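Local coordinates for ecto-NAD+ glycohydrolase (CD38 molecule) (Bos taurus, PDB 3GC6), which is a disulfide-rich ecto-enzyme of the ADP-ribosyl cyclase family, built from a mainly helical half and a half centred on a parallel beta sheet, at residues S6-W11 and N130-P135; H12-T17 and G117-G122; Q84-K89 and R156-A161; M104-T109 and V148-L153. The protein carries 1 engineered substitution. All coordinates share one frame; numbering follows the deposited sequence.

Contact 1: S6-W11 and N130-P135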
# COMPACT_ATOMS: atom_id res chain seq x y z
N SER A 6 -7.74 39.10 18.51
CA SER A 6 -6.54 38.33 18.16
C SER A 6 -6.79 36.82 18.25
O SER A 6 -5.83 36.04 18.41
CB SER A 6 -5.37 38.71 19.08
OG SER A 6 -5.72 38.57 20.46
N GLY A 7 -8.04 36.39 18.08
CA GLY A 7 -8.40 34.96 18.24
C GLY A 7 -8.31 34.07 16.98
O GLY A 7 -7.64 34.41 16.01
N LEU A 8 -9.01 32.93 17.02
CA LEU A 8 -8.92 31.94 15.92
C LEU A 8 -9.46 32.42 14.57
O LEU A 8 -9.11 31.88 13.51
CB LEU A 8 -9.62 30.64 16.31
CG LEU A 8 -8.98 29.96 17.52
CD1 LEU A 8 -9.79 28.75 17.90
CD2 LEU A 8 -7.55 29.55 17.20
N ASN A 9 -10.31 33.43 14.62
CA ASN A 9 -10.91 33.93 13.40
C ASN A 9 -10.19 35.14 12.83
O ASN A 9 -10.73 35.84 11.99
CB ASN A 9 -12.40 34.26 13.63
CG ASN A 9 -13.16 34.45 12.33
OD1 ASN A 9 -12.91 33.76 11.34
ND2 ASN A 9 -14.12 35.40 12.33
N ARG A 10 -8.95 35.39 13.27
CA ARG A 10 -8.22 36.60 12.89
C ARG A 10 -7.72 36.63 11.45
O ARG A 10 -7.37 37.71 10.94
CB ARG A 10 -7.05 36.82 13.84
CG ARG A 10 -5.93 35.80 13.73
CD ARG A 10 -4.93 35.96 14.88
NE ARG A 10 -3.82 35.00 14.83
CZ ARG A 10 -3.88 33.75 15.31
NH1 ARG A 10 -4.98 33.29 15.89
NH2 ARG A 10 -2.82 32.96 15.24
N TRP A 11 -7.66 35.47 10.80
CA TRP A 11 -7.12 35.43 9.46
C TRP A 11 -8.16 35.76 8.40
O TRP A 11 -9.36 35.67 8.63
CB TRP A 11 -6.55 34.03 9.19
CG TRP A 11 -5.53 33.59 10.20
CD1 TRP A 11 -5.63 32.52 11.07
CD2 TRP A 11 -4.25 34.19 10.44
NE1 TRP A 11 -4.47 32.42 11.82
CE2 TRP A 11 -3.62 33.44 11.47
CE3 TRP A 11 -3.56 35.28 9.88
CZ2 TRP A 11 -2.34 33.75 11.96
CZ3 TRP A 11 -2.30 35.59 10.37
CH2 TRP A 11 -1.70 34.83 11.40
N ASN A 130 -6.82 24.76 12.99
CA ASN A 130 -7.72 25.89 13.14
C ASN A 130 -8.76 25.78 12.03
O ASN A 130 -8.48 26.04 10.87
CB ASN A 130 -6.94 27.20 13.04
CG ASN A 130 -7.82 28.44 13.21
OD1 ASN A 130 -9.05 28.37 13.08
ND2 ASN A 130 -7.19 29.56 13.49
N ILE A 131 -9.98 25.38 12.41
CA ILE A 131 -11.05 25.19 11.44
C ILE A 131 -11.88 26.46 11.22
O ILE A 131 -12.90 26.43 10.51
CB ILE A 131 -12.01 24.03 11.87
CG1 ILE A 131 -12.66 24.36 13.23
CG2 ILE A 131 -11.26 22.72 11.93
CD1 ILE A 131 -13.63 23.29 13.78
N TRP A 132 -11.42 27.57 11.78
CA TRP A 132 -12.17 28.83 11.70
C TRP A 132 -11.64 29.79 10.67
O TRP A 132 -12.41 30.38 9.92
CB TRP A 132 -12.20 29.50 13.08
CG TRP A 132 -12.63 28.52 14.11
CD1 TRP A 132 -11.86 27.90 15.06
CD2 TRP A 132 -13.95 27.98 14.25
NE1 TRP A 132 -12.63 27.03 15.80
CE2 TRP A 132 -13.91 27.05 15.31
CE3 TRP A 132 -15.15 28.19 13.57
CZ2 TRP A 132 -15.03 26.33 15.73
CZ3 TRP A 132 -16.28 27.46 13.98
CH2 TRP A 132 -16.21 26.57 15.08
N SER A 133 -10.32 30.00 10.65
CA SER A 133 -9.73 30.83 9.60
C SER A 133 -8.29 30.39 9.45
O SER A 133 -7.72 29.83 10.39
CB SER A 133 -9.79 32.33 9.93
OG SER A 133 -8.90 32.73 10.99
N CYS A 134 -7.72 30.65 8.28
CA CYS A 134 -6.30 30.39 8.02
C CYS A 134 -5.72 31.57 7.26
O CYS A 134 -6.45 32.24 6.54
CB CYS A 134 -6.11 29.13 7.16
SG CYS A 134 -6.42 27.58 8.07
N PRO A 135 -4.41 31.78 7.36
CA PRO A 135 -3.78 32.90 6.64
C PRO A 135 -4.04 32.86 5.13
O PRO A 135 -3.96 31.80 4.50
CB PRO A 135 -2.29 32.73 6.94
CG PRO A 135 -2.23 31.94 8.24
CD PRO A 135 -3.45 31.04 8.21
O HOH W 1 -13.19 32.62 8.47
O HOH W 2 -4.28 29.99 13.67
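Ser133 OG, set between its own backbone N and carbonyl carbon by a chi1 of 71°, reaches both Leu8 and Trp11: it gives its proton to Leu8 O (2.7 Å) and takes the backbone N-H of Trp11. Leu8 O is also gripped by Asn130 ND2, 3.0 Å away, which lies in the carbonyl plane on a lone pair in a nearly straight bond (165°). The amide is held at its other end: Asn130 OD1 accepts from Trp132 N, making an Asx turn, and from Ser133 N. The tight packing continues at Trp11, whose ring has Pro135 over one face, with CD 3.8 Å from the five-membered ring centroid in a CH-pi contact, and Arg10 CG over the opposite face. Here the N-terminal loop, folded by a type I turn from Gly7 to Arg10, lies along strand 133-134, whose Cys134 is disulfide-bonded to Cys121. At the ring edge, a water in the indole plane accepts from both Trp11 NE1 and Asn130 ND2. Leu8 packs its CD1 and CB against the indole of Trp132, with CD1 3.6 Å from Trp132 CD1. The looser side belongs to exposed Asn9, whose OD1 stays 3.7 Å from Trp132 O, a water between them.

Contact 2: H12-T17 and G117-G122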
# COMPACT_ATOMS: atom_id res chain seq x y z
N HIS A 12 -7.68 36.09 7.20
CA HIS A 12 -8.56 36.45 6.08
C HIS A 12 -8.92 35.27 5.16
O HIS A 12 -9.80 35.39 4.30
CB HIS A 12 -7.91 37.55 5.24
CG HIS A 12 -7.78 38.85 5.95
ND1 HIS A 12 -6.75 39.13 6.82
CD2 HIS A 12 -8.57 39.95 5.95
CE1 HIS A 12 -6.90 40.34 7.32
NE2 HIS A 12 -8.00 40.87 6.80
N GLY A 13 -8.24 34.13 5.33
CA GLY A 13 -8.56 32.99 4.50
C GLY A 13 -9.51 32.01 5.16
O GLY A 13 -9.73 32.04 6.37
N ALA A 14 -10.10 31.13 4.37
CA ALA A 14 -11.00 30.15 4.91
C ALA A 14 -10.27 29.19 5.89
O ALA A 14 -9.07 28.90 5.75
CB ALA A 14 -11.64 29.35 3.77
N GLY A 15 -11.01 28.71 6.87
CA GLY A 15 -10.47 27.79 7.83
C GLY A 15 -10.10 26.42 7.29
O GLY A 15 -10.43 26.07 6.16
N SER A 16 -9.37 25.66 8.11
CA SER A 16 -8.98 24.31 7.74
C SER A 16 -10.16 23.44 7.36
O SER A 16 -11.27 23.57 7.93
CB SER A 16 -8.23 23.62 8.89
OG SER A 16 -7.06 24.33 9.26
N THR A 17 -9.94 22.56 6.41
CA THR A 17 -10.95 21.57 6.04
C THR A 17 -11.32 20.74 7.27
O THR A 17 -10.45 20.23 7.96
CB THR A 17 -10.39 20.64 4.98
OG1 THR A 17 -9.97 21.42 3.85
CG2 THR A 17 -11.49 19.66 4.51
N GLY A 117 -7.17 20.42 -3.02
CA GLY A 117 -8.46 20.96 -2.60
C GLY A 117 -8.64 21.20 -1.12
O GLY A 117 -9.68 21.75 -0.71
N LEU A 118 -7.66 20.80 -0.30
CA LEU A 118 -7.79 20.98 1.14
C LEU A 118 -7.16 22.29 1.62
O LEU A 118 -6.35 22.94 0.91
CB LEU A 118 -7.15 19.82 1.91
CG LEU A 118 -7.55 18.42 1.45
CD1 LEU A 118 -6.96 17.35 2.38
CD2 LEU A 118 -9.08 18.31 1.42
N ARG A 119 -7.55 22.67 2.84
CA ARG A 119 -7.01 23.82 3.55
C ARG A 119 -6.52 23.34 4.91
O ARG A 119 -7.11 22.44 5.50
CB ARG A 119 -8.10 24.88 3.75
CG ARG A 119 -8.74 25.36 2.46
CD ARG A 119 -7.70 26.01 1.58
NE ARG A 119 -8.23 26.56 0.33
CZ ARG A 119 -8.75 27.77 0.21
NH1 ARG A 119 -8.81 28.58 1.27
NH2 ARG A 119 -9.19 28.19 -0.97
N TRP A 120 -5.43 23.93 5.40
CA TRP A 120 -5.02 23.61 6.74
C TRP A 120 -4.13 24.67 7.32
O TRP A 120 -3.40 25.37 6.60
CB TRP A 120 -4.31 22.26 6.78
CG TRP A 120 -2.99 22.21 5.97
CD1 TRP A 120 -1.74 22.45 6.43
CD2 TRP A 120 -2.86 21.91 4.57
NE1 TRP A 120 -0.80 22.30 5.41
CE2 TRP A 120 -1.47 21.97 4.26
CE3 TRP A 120 -3.77 21.60 3.56
CZ2 TRP A 120 -0.99 21.72 2.99
CZ3 TRP A 120 -3.28 21.33 2.29
CH2 TRP A 120 -1.90 21.39 2.02
N CYS A 121 -4.22 24.78 8.63
CA CYS A 121 -3.30 25.61 9.41
C CYS A 121 -3.48 25.23 10.88
O CYS A 121 -4.51 24.64 11.25
CB CYS A 121 -3.54 27.11 9.17
SG CYS A 121 -5.16 27.77 9.79
N GLY A 122 -2.49 25.57 11.70
CA GLY A 122 -2.56 25.33 13.13
C GLY A 122 -2.58 26.62 13.92
O GLY A 122 -2.75 27.71 13.37
O HOH W 3 -7.42 28.76 3.76
O HOH W 4 -9.77 31.40 1.64
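The guanidinium of Arg119 approaches Ala14 obliquely, its NH1 3.9 Å from Ala14 CB, with a water in the guanidinium plane at its edge. That water accepts from Arg119 NH1 and from Ala14 N; a second water accepts from NH1 and donates to Ala14 O (2.6 Å), so the backbone of Ala14 is tied to the arginine at both its polar atoms. Arg119 was modelled in two conformers, and this water-mediated arrangement belongs to one of them and is correspondingly less certain. Closer to the backbone the two segments are joined directly. Thr17 and Arg119 exchange two bonds: Thr17 N donates to Arg119 O (3.0 Å), reaching it from above the carbonyl plane, and Arg119 N donates to Thr17 OG1 (2.9 Å) at 163°. OG1 stands beside its own backbone N, chi1 -57°, which turns the hydroxyl to face the N-H of Arg119. The threonine methyl CG2 touches Leu118 CD2 at 4.1 Å, the side chains crossing at about a right angle. One step back, Ser16 OG accepts from Cys121 N in a more bent bond (138°) and is also hydrogen-bonded to Asn130 O, tying the 12-17 segment to two points of the loop before strand 133-134. The indole of Trp120 turns from this seam into the aromatic core, meeting Phe149 and Phe51 edge-to-face and bonding through NE1 to Tyr68. The seam lies where the chain leaving strand 13-14 crosses the loop after helix 110-115, with Leu118 and Thr17 packed on helix 20-35 and Arg119 and Trp120 on helix 145-159.

Contact 3: Q84-K89 and R156-A161. With NAG (2-acetamido-2-deoxy-beta-D-glucopyranose), chain C.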
# COMPACT_ATOMS: atom_id res chain seq x y z
N GLN A 84 5.35 13.13 -17.00
CA GLN A 84 5.03 14.25 -16.13
C GLN A 84 4.35 15.40 -16.87
O GLN A 84 4.79 15.79 -17.98
CB GLN A 84 6.33 14.78 -15.50
CG GLN A 84 6.15 15.74 -14.34
CD GLN A 84 7.41 15.79 -13.47
OE1 GLN A 84 8.23 14.87 -13.49
NE2 GLN A 84 7.54 16.86 -12.70
N VAL A 85 3.29 15.94 -16.25
CA VAL A 85 2.53 17.06 -16.79
C VAL A 85 2.55 18.24 -15.82
O VAL A 85 2.32 18.07 -14.60
CB VAL A 85 1.07 16.64 -16.97
CG1 VAL A 85 0.22 17.85 -17.38
CG2 VAL A 85 1.00 15.55 -18.08
N PHE A 86 2.83 19.43 -16.36
CA PHE A 86 2.72 20.71 -15.64
C PHE A 86 1.53 21.44 -16.23
O PHE A 86 1.09 21.15 -17.35
CB PHE A 86 3.97 21.55 -15.88
CG PHE A 86 5.20 20.96 -15.29
CD1 PHE A 86 5.66 21.39 -14.03
CD2 PHE A 86 5.89 19.95 -15.96
CE1 PHE A 86 6.83 20.82 -13.47
CE2 PHE A 86 7.04 19.37 -15.41
CZ PHE A 86 7.51 19.81 -14.17
N TRP A 87 0.98 22.38 -15.47
CA TRP A 87 -0.18 23.11 -15.97
C TRP A 87 -0.27 24.45 -15.26
O TRP A 87 0.26 24.62 -14.16
CB TRP A 87 -1.47 22.28 -15.78
CG TRP A 87 -1.78 22.00 -14.32
CD1 TRP A 87 -1.33 20.95 -13.54
CD2 TRP A 87 -2.59 22.80 -13.46
NE1 TRP A 87 -1.83 21.05 -12.24
CE2 TRP A 87 -2.59 22.19 -12.17
CE3 TRP A 87 -3.31 23.98 -13.65
CZ2 TRP A 87 -3.32 22.72 -11.10
CZ3 TRP A 87 -4.02 24.52 -12.58
CH2 TRP A 87 -4.00 23.89 -11.32
N SER A 88 -0.95 25.39 -15.91
CA SER A 88 -1.16 26.68 -15.26
C SER A 88 -2.40 27.29 -15.85
O SER A 88 -2.49 27.44 -17.07
CB SER A 88 0.05 27.59 -15.53
OG SER A 88 -0.02 28.81 -14.79
N LYS A 89 -3.38 27.60 -14.99
CA LYS A 89 -4.66 28.21 -15.40
C LYS A 89 -5.55 27.29 -16.24
O LYS A 89 -6.51 27.75 -16.85
CB LYS A 89 -4.46 29.56 -16.13
CG LYS A 89 -3.34 30.46 -15.56
CD LYS A 89 -3.58 30.79 -14.10
CE LYS A 89 -2.47 31.69 -13.50
NZ LYS A 89 -2.32 33.02 -14.16
N ARG A 156 10.25 20.26 -5.81
CA ARG A 156 10.81 18.91 -5.84
C ARG A 156 10.31 18.18 -7.10
O ARG A 156 11.06 17.48 -7.76
CB ARG A 156 10.48 18.16 -4.56
CG ARG A 156 11.14 18.79 -3.32
CD ARG A 156 12.65 18.55 -3.32
NE ARG A 156 12.95 17.12 -3.20
CZ ARG A 156 13.17 16.51 -2.04
NH1 ARG A 156 13.13 17.20 -0.91
NH2 ARG A 156 13.42 15.20 -2.01
N PHE A 157 9.04 18.43 -7.46
CA PHE A 157 8.41 17.84 -8.66
C PHE A 157 9.19 18.32 -9.91
O PHE A 157 9.54 17.50 -10.78
CB PHE A 157 6.97 18.35 -8.67
CG PHE A 157 6.10 17.88 -9.83
CD1 PHE A 157 5.62 16.57 -9.89
CD2 PHE A 157 5.61 18.81 -10.75
CE1 PHE A 157 4.73 16.17 -10.93
CE2 PHE A 157 4.73 18.42 -11.78
CZ PHE A 157 4.31 17.11 -11.87
N ALA A 158 9.54 19.60 -9.97
CA ALA A 158 10.24 20.14 -11.14
C ALA A 158 11.69 19.63 -11.18
O ALA A 158 12.20 19.28 -12.26
CB ALA A 158 10.22 21.68 -11.13
N GLU A 159 12.33 19.60 -10.02
CA GLU A 159 13.73 19.17 -9.96
C GLU A 159 13.93 17.72 -10.37
O GLU A 159 15.02 17.35 -10.85
CB GLU A 159 14.31 19.38 -8.58
CG GLU A 159 14.50 20.82 -8.24
CD GLU A 159 14.76 21.04 -6.72
OE1 GLU A 159 14.76 20.06 -5.95
OE2 GLU A 159 14.93 22.22 -6.34
N SER A 160 12.93 16.88 -10.16
CA SER A 160 13.09 15.46 -10.44
C SER A 160 12.60 15.05 -11.83
O SER A 160 12.73 13.88 -12.20
CB SER A 160 12.35 14.64 -9.36
OG SER A 160 10.98 14.94 -9.40
N ALA A 161 12.05 15.99 -12.60
CA ALA A 161 11.53 15.69 -13.94
C ALA A 161 12.59 15.06 -14.83
O ALA A 161 13.79 15.39 -14.72
CB ALA A 161 11.04 16.95 -14.62
C1 NAG C . -8.82 29.46 -19.29
C2 NAG C . -9.59 28.13 -19.21
C3 NAG C . -11.06 28.42 -18.85
C4 NAG C . -11.24 29.40 -17.69
C5 NAG C . -10.34 30.62 -17.90
C6 NAG C . -10.37 31.61 -16.72
C7 NAG C . -8.77 26.29 -20.61
C8 NAG C . -8.64 25.76 -22.00
N2 NAG C . -9.53 27.39 -20.47
O3 NAG C . -11.75 27.21 -18.60
O4 NAG C . -12.61 29.82 -17.60
O5 NAG C . -9.01 30.16 -18.07
O6 NAG C . -10.10 30.94 -15.51
O7 NAG C . -8.22 25.72 -19.66
O HOH W 5 9.44 13.77 -11.19
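With CG anti to the backbone N (chi1 -167°) and the chain extended beyond it, Gln84 carries its amide across to the ring of Phe157, whose own CG is likewise anti (chi1 180°) and swings the phenyl out from the end of helix 145-159. Gln84 leads into strand 85-88, an outermost strand of the four-stranded parallel sheet, so the contact joins the last turn of a helix to the sheet edge. The two side chains come from opposite directions: Gln84 NE2 lies 3.1 Å above the phenyl plane of Phe157, over its centre, with amide and ring planes 44° apart. Gln84 NE2 also donates to Phe157 O at 2.8 Å. This oxygen lies in the amide plane, while the donor stands well above the carbonyl plane; one residue receives the amide at both its ring and its carbonyl, fixing the rotation of the amide. At the ring edge, in plane, Val85 O comes to 3.5 Å from CZ of Phe157. Phe86 meets the phenyl obliquely, centroids 5.0 Å apart, with CE2 of Phe157 over one face of its ring near the rim. Its other neighbours include Phe183 of helix 182-187 and Val167 of the adjacent strand, burying it between helices and sheet. At the far end of the strand Lys89 passes an attached glycan and makes a salt bridge to Asp178. Gln84 OE1 sits 3.4 Å from Ala161 CA and accepts at 2.8 Å from a water that is also hydrogen-bonded to Ser160 OG.

Contact 4: M104-T109 and V148-L153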
# COMPACT_ATOMS: atom_id res chain seq x y z
N MET A 104 0.94 12.04 -15.20
CA MET A 104 0.77 12.51 -13.83
C MET A 104 1.05 14.01 -13.66
O MET A 104 2.17 14.47 -13.99
CB MET A 104 1.65 11.74 -12.83
CG MET A 104 1.41 10.26 -12.85
SD MET A 104 2.63 9.36 -11.82
CE MET A 104 2.06 10.02 -10.36
N THR A 105 0.05 14.76 -13.19
CA THR A 105 0.26 16.12 -12.69
C THR A 105 0.78 16.08 -11.24
O THR A 105 0.84 15.01 -10.64
CB THR A 105 -1.04 16.97 -12.68
OG1 THR A 105 -1.96 16.42 -11.74
CG2 THR A 105 -1.69 16.97 -14.09
N LEU A 106 1.06 17.27 -10.70
CA LEU A 106 1.50 17.37 -9.31
C LEU A 106 0.44 16.77 -8.40
O LEU A 106 0.75 16.14 -7.40
CB LEU A 106 1.75 18.84 -8.96
CG LEU A 106 2.28 19.14 -7.55
CD1 LEU A 106 3.59 18.42 -7.32
CD2 LEU A 106 2.41 20.65 -7.34
N GLU A 107 -0.83 16.98 -8.76
CA GLU A 107 -1.94 16.49 -7.93
C GLU A 107 -2.17 14.99 -8.07
O GLU A 107 -3.03 14.43 -7.40
CB GLU A 107 -3.20 17.29 -8.25
CG GLU A 107 -3.10 18.76 -7.94
CD GLU A 107 -2.24 19.55 -8.93
OE1 GLU A 107 -2.09 19.13 -10.09
OE2 GLU A 107 -1.73 20.62 -8.58
N ASP A 108 -1.37 14.34 -8.92
CA ASP A 108 -1.43 12.89 -9.09
C ASP A 108 -0.27 12.18 -8.36
O ASP A 108 -0.16 10.96 -8.42
CB ASP A 108 -1.45 12.53 -10.58
CG ASP A 108 -2.67 13.07 -11.30
OD1 ASP A 108 -3.81 12.79 -10.81
OD2 ASP A 108 -2.52 13.73 -12.36
N THR A 109 0.63 12.95 -7.74
CA THR A 109 1.63 12.35 -6.85
C THR A 109 0.92 11.99 -5.54
O THR A 109 -0.18 12.47 -5.28
CB THR A 109 2.77 13.36 -6.54
OG1 THR A 109 2.27 14.51 -5.85
CG2 THR A 109 3.47 13.79 -7.85
N VAL A 148 3.28 27.31 1.35
CA VAL A 148 4.63 26.77 1.38
C VAL A 148 4.65 25.28 0.98
O VAL A 148 5.55 24.82 0.26
CB VAL A 148 5.33 27.05 2.72
CG1 VAL A 148 6.62 26.28 2.81
CG2 VAL A 148 5.56 28.56 2.82
N PHE A 149 3.64 24.51 1.39
CA PHE A 149 3.55 23.11 0.97
C PHE A 149 3.57 23.02 -0.56
O PHE A 149 4.35 22.26 -1.16
CB PHE A 149 2.24 22.50 1.48
CG PHE A 149 1.96 21.15 0.90
CD1 PHE A 149 2.54 19.99 1.45
CD2 PHE A 149 1.13 21.02 -0.20
CE1 PHE A 149 2.26 18.69 0.88
CE2 PHE A 149 0.86 19.76 -0.76
CZ PHE A 149 1.42 18.61 -0.21
N TRP A 150 2.70 23.79 -1.21
CA TRP A 150 2.61 23.64 -2.68
C TRP A 150 3.89 24.16 -3.35
O TRP A 150 4.28 23.67 -4.41
CB TRP A 150 1.35 24.33 -3.21
CG TRP A 150 0.13 23.56 -2.85
CD1 TRP A 150 -0.82 23.91 -1.93
CD2 TRP A 150 -0.28 22.30 -3.39
NE1 TRP A 150 -1.80 22.93 -1.85
CE2 TRP A 150 -1.48 21.92 -2.74
CE3 TRP A 150 0.27 21.42 -4.34
CZ2 TRP A 150 -2.16 20.72 -3.06
CZ3 TRP A 150 -0.39 20.23 -4.63
CH2 TRP A 150 -1.59 19.88 -4.00
N GLU A 151 4.52 25.16 -2.73
CA GLU A 151 5.77 25.70 -3.28
C GLU A 151 6.85 24.62 -3.21
O GLU A 151 7.54 24.35 -4.21
CB GLU A 151 6.15 26.98 -2.51
CG GLU A 151 7.58 27.43 -2.45
CD GLU A 151 7.75 28.40 -1.26
OE1 GLU A 151 6.92 29.34 -1.14
OE2 GLU A 151 8.64 28.22 -0.42
N VAL A 152 7.05 23.98 -2.05
CA VAL A 152 8.14 23.04 -1.95
C VAL A 152 7.82 21.75 -2.72
O VAL A 152 8.70 21.15 -3.34
CB VAL A 152 8.55 22.75 -0.48
CG1 VAL A 152 7.43 22.16 0.28
CG2 VAL A 152 9.81 21.85 -0.46
N LEU A 153 6.56 21.34 -2.70
CA LEU A 153 6.20 20.17 -3.51
C LEU A 153 6.48 20.45 -4.98
O LEU A 153 6.99 19.58 -5.71
CB LEU A 153 4.74 19.75 -3.33
CG LEU A 153 4.45 18.27 -3.63
CD1 LEU A 153 5.11 17.33 -2.59
CD2 LEU A 153 2.95 18.05 -3.74
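Leu106 reaches from its CB toward Trp150 and Leu153, two residues almost a turn apart on helix 145-159. The bond out of the backbone points at the helix, and CG, anti to the backbone N (chi1 -178°), is already near both partners, 4.0 Å from Leu153 CD2. There the side chain forks. CD1 goes to the leucine, 3.7 Å from Leu153 CD2, while CD2 goes to the indole, 3.8 Å from Trp150 CE3. This methyl meets the six-membered ring at its edge, near the ring plane; one face of the same indole is taken by Phe149, whose CE2 lies over its centre. Leu106 thus wedges between an aliphatic tip and an aromatic rim, in a contact that is wholly van der Waals. On the flank, Glu107 curls back, bent at chi2 (74°), so that OE2 comes to 4.2 Å from Trp150 CZ3, the carboxylate and indole planes 30° apart; its OE1, whose position is less certain, probably accepts from Trp87 NE1. The loop's shape is held from within. Thr109 OG1 donates to Leu106 O, 2.7 Å away and in the carbonyl plane, and Thr109 N bonds to the same oxygen. OG1 also accepts from Gly112 N, making Thr109 the N-cap of helix 110-115. The loop between helices 91-101 and 110-115, with its 3-10 turn 106-108, rests on helix 145-159: Leu106 also touches Phe157, Glu107 packs against His95 of helix 91-101, and Leu153 and Trp150 reach Leu111 and Ala115.

Contacts 1 and 2 adjoin, their centres 9 Å apart: they share the small antiparallel pair of strands 13-14 and 133-134 and the Cys121-Cys134 disulfide, and contact 2 is nested within the loop that contact 1 closes. Contacts 3 and 4, centres 8 Å apart, share helix 145-159, contact 4 being nested within contact 3; Val85 N bonds to Met104 O between them. Along the chain the segments come as 6-17, 84-89, 104-109, 117-122, 130-135, 148-153 and 156-161, so the two pairs interleave. Trp120 packing on Phe149 joins contact 2 to contact 4 across about 17 Å between centres. Helix 145-159 runs from near the loop closed by the Cys121-Cys134 disulfide toward edge strand 85-88.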